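Local coordinates for Two-component system response regulator/GGDEF domain protein (Aeromonas salmonicida, PDB 3LUF) that probably makes cyclic di-GMP from two GTP molecules through a GGDEF domain, this fragment being its paired, magnesium-binding response-regulator receiver domains, at residues L71-I84 with W92-D104. Residues are numbered along the deposited sequence; the frame is centred on the assembly and turned at random.
Sequences LERGLPVVILTADI and WLEAGVLDYVMKD
Ile79 lays its CD1 methyl over one face of the Trp92 indole, 3.6 Å from the centroid of the five-membered ring, a CH-pi contact only 10° off the ring normal. It is part of the last beta-alpha-beta crossover of the first CheY-like receiver domain: strand 77-81 runs on through helix 86-94 to the parallel edge strand 99-102, and Trp92 reaches from that helix to the sheet. With CG1 beside the backbone N (chi1 -75°) and an extended chi2, Ile79 also brings CD1 to Val97 CG2. Ile84, in the loop after strand 77-81, sets its CD1 over a face of the Tyr100 ring, 4.0 Å from the centroid, while also meeting Trp92 CZ3. Lys219 of the second subunit makes a cation-pi contact with Tyr100, placing this edge strand at the dimer interface. The selenium of selenomethionine Met102, whose side chain folds back at its second and third torsions, lies 3.8 Å from Thr81 CG2 and also touches Ile84 CB. On the sheet face packed against helix 106-122, Val78 CG1 meets Val101 CG2, while Leu80 CD2 runs alongside Val101 CB.

Five backbone hydrogen bonds join the two segments in parallel register, from Leu98 N to Val77 O at one end to Lys103 N to Thr81 O at the other. Beyond the first of them a water bridges Val77 N and Gly96 O, the latter in the Schellman turn that closes helix 86-94. At the last, Lys103 N sits 37° out of the plane of the Thr81 carbonyl, away from a lone pair. Its extended side chain runs past Leu80 to the magnesium site, where NZ forms salt bridges with Asp55, the predicted phosphorylation site, and Glu11; on the way, Lys103 CD packs 3.9 Å from Leu80 CB.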
loop_
_atom_site.group_PDB
_atom_site.type_symbol
_atom_site.label_atom_id
_atom_site.label_comp_id
_atom_site.label_asym_id
_atom_site.label_seq_id
_atom_site.Cartn_x
_atom_site.Cartn_y
_atom_site.Cartn_z
ATOM N N LEU B 71 -0.759 15.576 -27.196
ATOM C CA LEU B 71 0.558 14.971 -26.936
ATOM C C LEU B 71 1.648 15.703 -27.733
ATOM O O LEU B 71 2.737 15.994 -27.200
ATOM C CB LEU B 71 0.557 13.500 -27.304
ATOM C CG LEU B 71 -0.200 12.580 -26.352
ATOM C CD1 LEU B 71 -0.310 11.194 -26.910
ATOM C CD2 LEU B 71 0.463 12.518 -24.969
ATOM N N GLU B 72 1.332 16.025 -28.990
ATOM C CA GLU B 72 2.308 16.684 -29.874
ATOM C C GLU B 72 2.559 18.123 -29.475
ATOM O O GLU B 72 3.600 18.683 -29.824
ATOM C CB GLU B 72 1.914 16.554 -31.340
ATOM C CG GLU B 72 2.187 15.133 -31.827
ATOM C CD GLU B 72 1.979 14.930 -33.315
ATOM O OE1 GLU B 72 2.090 13.761 -33.728
ATOM O OE2 GLU B 72 1.710 15.909 -34.062
ATOM N N ARG B 73 1.640 18.701 -28.696
ATOM C CA ARG B 73 1.846 20.018 -28.114
ATOM C C ARG B 73 2.642 19.996 -26.817
ATOM O O ARG B 73 2.888 21.043 -26.228
ATOM C CB ARG B 73 0.525 20.738 -27.910
ATOM C CG ARG B 73 0.021 21.359 -29.182
ATOM C CD ARG B 73 -1.146 22.226 -28.861
ATOM N NE ARG B 73 -2.170 22.113 -29.879
ATOM C CZ ARG B 73 -3.426 22.485 -29.678
ATOM N NH1 ARG B 73 -3.786 22.982 -28.493
ATOM N NH2 ARG B 73 -4.308 22.356 -30.649
ATOM N N GLY B 74 3.069 18.805 -26.410
ATOM C CA GLY B 74 3.838 18.601 -25.192
ATOM C C GLY B 74 3.003 18.511 -23.921
ATOM O O GLY B 74 3.546 18.669 -22.818
ATOM N N LEU B 75 1.698 18.252 -24.056
ATOM C CA LEU B 75 0.863 18.068 -22.866
ATOM C C LEU B 75 0.783 16.597 -22.599
ATOM O O LEU B 75 0.465 15.798 -23.500
ATOM C CB LEU B 75 -0.573 18.605 -23.022
ATOM C CG LEU B 75 -0.889 20.093 -22.992
ATOM C CD1 LEU B 75 -0.944 20.530 -24.444
ATOM C CD2 LEU B 75 -2.245 20.325 -22.403
ATOM N N PRO B 76 1.068 16.204 -21.358
ATOM C CA PRO B 76 0.790 14.799 -21.043
ATOM C C PRO B 76 -0.729 14.630 -21.055
ATOM O O PRO B 76 -1.461 15.552 -20.657
ATOM C CB PRO B 76 1.328 14.638 -19.608
ATOM C CG PRO B 76 2.307 15.772 -19.420
ATOM C CD PRO B 76 1.744 16.916 -20.247
ATOM N N VAL B 77 -1.174 13.443 -21.434
ATOM C CA VAL B 77 -2.599 13.205 -21.638
ATOM C C VAL B 77 -3.072 12.009 -20.833
ATOM O O VAL B 77 -2.462 10.933 -20.863
ATOM C CB VAL B 77 -2.914 12.976 -23.124
ATOM C CG1 VAL B 77 -4.401 12.518 -23.351
ATOM C CG2 VAL B 77 -2.647 14.258 -23.938
ATOM N N VAL B 78 -4.157 12.217 -20.098
ATOM C CA VAL B 78 -4.912 11.128 -19.498
ATOM C C VAL B 78 -6.239 11.024 -20.234
ATOM O O VAL B 78 -6.954 12.014 -20.359
ATOM C CB VAL B 78 -5.143 11.420 -18.005
ATOM C CG1 VAL B 78 -6.246 10.497 -17.389
ATOM C CG2 VAL B 78 -3.793 11.341 -17.232
ATOM N N ILE B 79 -6.576 9.841 -20.733
ATOM C CA ILE B 79 -7.824 9.687 -21.490
ATOM C C ILE B 79 -9.036 9.539 -20.579
ATOM O O ILE B 79 -8.960 8.850 -19.570
ATOM C CB ILE B 79 -7.685 8.488 -22.479
ATOM C CG1 ILE B 79 -6.795 8.927 -23.676
ATOM C CG2 ILE B 79 -9.063 7.894 -22.902
ATOM C CD1 ILE B 79 -6.435 7.774 -24.611
ATOM N N LEU B 80 -10.153 10.180 -20.950
ATOM C CA LEU B 80 -11.445 9.943 -20.306
ATOM C C LEU B 80 -12.228 9.017 -21.204
ATOM O O LEU B 80 -12.438 9.332 -22.373
ATOM C CB LEU B 80 -12.247 11.243 -20.150
ATOM C CG LEU B 80 -11.629 12.408 -19.362
ATOM C CD1 LEU B 80 -12.436 13.699 -19.604
ATOM C CD2 LEU B 80 -11.648 12.093 -17.890
ATOM N N THR B 81 -12.648 7.879 -20.646
ATOM C CA THR B 81 -13.273 6.810 -21.452
ATOM C C THR B 81 -14.491 6.200 -20.756
ATOM O O THR B 81 -14.482 5.961 -19.568
ATOM C CB THR B 81 -12.254 5.736 -21.872
ATOM O OG1 THR B 81 -12.885 4.785 -22.746
ATOM C CG2 THR B 81 -11.624 5.024 -20.679
ATOM N N ALA B 82 -15.551 5.978 -21.521
ATOM C CA ALA B 82 -16.765 5.381 -20.945
ATOM C C ALA B 82 -16.653 3.860 -20.842
ATOM O O ALA B 82 -17.402 3.205 -20.070
ATOM C CB ALA B 82 -18.021 5.820 -21.742
ATOM N N ASP B 83 -15.702 3.305 -21.592
ATOM C CA ASP B 83 -15.445 1.868 -21.590
ATOM C C ASP B 83 -13.977 1.541 -21.857
ATOM O O ASP B 83 -13.202 2.406 -22.270
ATOM C CB ASP B 83 -16.345 1.169 -22.613
ATOM C CG ASP B 83 -16.144 1.689 -24.011
ATOM O OD1 ASP B 83 -14.978 1.764 -24.460
ATOM O OD2 ASP B 83 -17.157 2.019 -24.663
ATOM N N ILE B 84 -13.613 0.276 -21.642
ATOM C CA ILE B 84 -12.234 -0.179 -21.755
ATOM C C ILE B 84 -12.179 -1.609 -22.334
ATOM O O ILE B 84 -13.111 -2.395 -22.162
ATOM C CB ILE B 84 -11.502 -0.093 -20.370
ATOM C CG1 ILE B 84 -9.971 -0.233 -20.504
ATOM C CG2 ILE B 84 -12.082 -1.107 -19.361
ATOM C CD1 ILE B 84 -9.293 0.793 -21.420
ATOM N N TRP B 92 -3.383 2.839 -26.328
ATOM C CA TRP B 92 -3.208 4.136 -25.699
ATOM C C TRP B 92 -1.836 4.264 -25.074
ATOM O O TRP B 92 -1.202 5.301 -25.191
ATOM C CB TRP B 92 -4.265 4.341 -24.633
ATOM C CG TRP B 92 -5.634 4.343 -25.182
ATOM C CD1 TRP B 92 -6.003 4.574 -26.472
ATOM C CD2 TRP B 92 -6.841 4.151 -24.443
ATOM N NE1 TRP B 92 -7.368 4.501 -26.597
ATOM C CE2 TRP B 92 -7.911 4.262 -25.359
ATOM C CE3 TRP B 92 -7.124 3.884 -23.091
ATOM C CZ2 TRP B 92 -9.247 4.110 -24.973
ATOM C CZ3 TRP B 92 -8.450 3.745 -22.699
ATOM C CH2 TRP B 92 -9.502 3.860 -23.646
ATOM N N LEU B 93 -1.375 3.207 -24.421
ATOM C CA LEU B 93 -0.058 3.280 -23.804
ATOM C C LEU B 93 1.078 3.325 -24.823
ATOM O O LEU B 93 2.051 4.056 -24.636
ATOM C CB LEU B 93 0.122 2.191 -22.745
ATOM C CG LEU B 93 -0.874 2.382 -21.583
ATOM C CD1 LEU B 93 -0.908 1.158 -20.708
ATOM C CD2 LEU B 93 -0.561 3.617 -20.738
ATOM N N GLU B 94 0.934 2.589 -25.918
ATOM C CA GLU B 94 1.894 2.651 -27.028
ATOM C C GLU B 94 1.967 4.069 -27.605
ATOM O O GLU B 94 3.045 4.550 -27.973
ATOM C CB GLU B 94 1.498 1.655 -28.135
ATOM C CG GLU B 94 2.445 0.447 -28.304
ATOM C CD GLU B 94 2.281 -0.648 -27.234
ATOM O OE1 GLU B 94 1.218 -0.729 -26.582
ATOM O OE2 GLU B 94 3.229 -1.441 -27.052
ATOM N N ALA B 95 0.815 4.735 -27.679
ATOM C CA ALA B 95 0.722 6.094 -28.195
ATOM C C ALA B 95 1.261 7.151 -27.217
ATOM O O ALA B 95 1.444 8.296 -27.593
ATOM C CB ALA B 95 -0.709 6.406 -28.598
ATOM N N GLY B 96 1.548 6.766 -25.978
ATOM C CA GLY B 96 2.169 7.703 -25.040
ATOM C C GLY B 96 1.243 8.373 -24.041
ATOM O O GLY B 96 1.618 9.309 -23.359
ATOM N N VAL B 97 0.037 7.846 -23.935
ATOM C CA VAL B 97 -0.926 8.310 -22.947
ATOM C C VAL B 97 -0.391 7.920 -21.548
ATOM O O VAL B 97 0.166 6.833 -21.363
ATOM C CB VAL B 97 -2.264 7.643 -23.231
ATOM C CG1 VAL B 97 -3.251 7.873 -22.143
ATOM C CG2 VAL B 97 -2.832 8.133 -24.578
ATOM N N LEU B 98 -0.582 8.801 -20.579
ATOM C CA LEU B 98 -0.146 8.589 -19.205
ATOM C C LEU B 98 -0.961 7.514 -18.489
ATOM O O LEU B 98 -0.391 6.617 -17.834
ATOM C CB LEU B 98 -0.317 9.910 -18.464
ATOM C CG LEU B 98 0.387 10.251 -17.177
ATOM C CD1 LEU B 98 0.435 11.772 -17.041
ATOM C CD2 LEU B 98 -0.331 9.625 -15.982
ATOM N N ASP B 99 -2.290 7.636 -18.577
ATOM C CA ASP B 99 -3.219 6.768 -17.860
ATOM C C ASP B 99 -4.600 7.019 -18.468
ATOM O O ASP B 99 -4.735 7.836 -19.383
ATOM C CB ASP B 99 -3.159 7.119 -16.358
ATOM C CG ASP B 99 -3.755 6.040 -15.450
ATOM O OD1 ASP B 99 -4.197 4.971 -15.947
ATOM O OD2 ASP B 99 -3.757 6.270 -14.211
ATOM N N TYR B 100 -5.613 6.300 -17.998
ATOM C CA TYR B 100 -6.985 6.622 -18.367
ATOM C C TYR B 100 -7.869 6.645 -17.133
ATOM O O TYR B 100 -7.528 6.066 -16.096
ATOM C CB TYR B 100 -7.554 5.646 -19.415
ATOM C CG TYR B 100 -7.623 4.221 -18.938
ATOM C CD1 TYR B 100 -8.816 3.679 -18.451
ATOM C CD2 TYR B 100 -6.476 3.410 -18.961
ATOM C CE1 TYR B 100 -8.860 2.358 -18.017
ATOM C CE2 TYR B 100 -6.516 2.102 -18.523
ATOM C CZ TYR B 100 -7.694 1.586 -18.051
ATOM O OH TYR B 100 -7.699 0.281 -17.618
ATOM N N VAL B 101 -9.005 7.320 -17.272
ATOM C CA VAL B 101 -9.989 7.466 -16.210
ATOM C C VAL B 101 -11.300 6.958 -16.761
ATOM O O VAL B 101 -11.705 7.336 -17.868
ATOM C CB VAL B 101 -10.146 8.948 -15.783
ATOM C CG1 VAL B 101 -11.284 9.135 -14.775
ATOM C CG2 VAL B 101 -8.851 9.444 -15.162
HETATM N N MSE B 102 -11.951 6.064 -16.024
HETATM C CA MSE B 102 -13.297 5.659 -16.421
HETATM C C MSE B 102 -14.298 6.755 -16.097
HETATM O O MSE B 102 -14.248 7.326 -14.989
HETATM C CB MSE B 102 -13.695 4.365 -15.694
HETATM C CG MSE B 102 -12.801 3.184 -15.989
HETATM SE SE MSE B 102 -12.742 2.637 -17.881
HETATM C CE MSE B 102 -14.598 2.502 -18.347
ATOM N N LYS B 103 -15.202 7.059 -17.039
ATOM C CA LYS B 103 -16.204 8.106 -16.803
ATOM C C LYS B 103 -17.635 7.599 -16.869
ATOM O O LYS B 103 -18.547 8.355 -17.196
ATOM C CB LYS B 103 -15.996 9.352 -17.690
ATOM C CG LYS B 103 -15.960 9.045 -19.167
ATOM C CD LYS B 103 -16.068 10.315 -19.993
ATOM C CE LYS B 103 -15.995 9.972 -21.494
ATOM N NZ LYS B 103 -16.518 11.156 -22.258
ATOM N N ASP B 104 -17.819 6.326 -16.513
ATOM C CA ASP B 104 -19.147 5.711 -16.566
ATOM C C ASP B 104 -19.982 5.984 -15.318
ATOM O O ASP B 104 -21.169 5.733 -15.332
ATOM C CB ASP B 104 -19.065 4.206 -16.865
ATOM C CG ASP B 104 -18.315 3.434 -15.795
ATOM O OD1 ASP B 104 -17.331 3.944 -15.236
ATOM O OD2 ASP B 104 -18.716 2.283 -15.524
HETATM O O HOH W 1 1.072 11.444 -21.786
#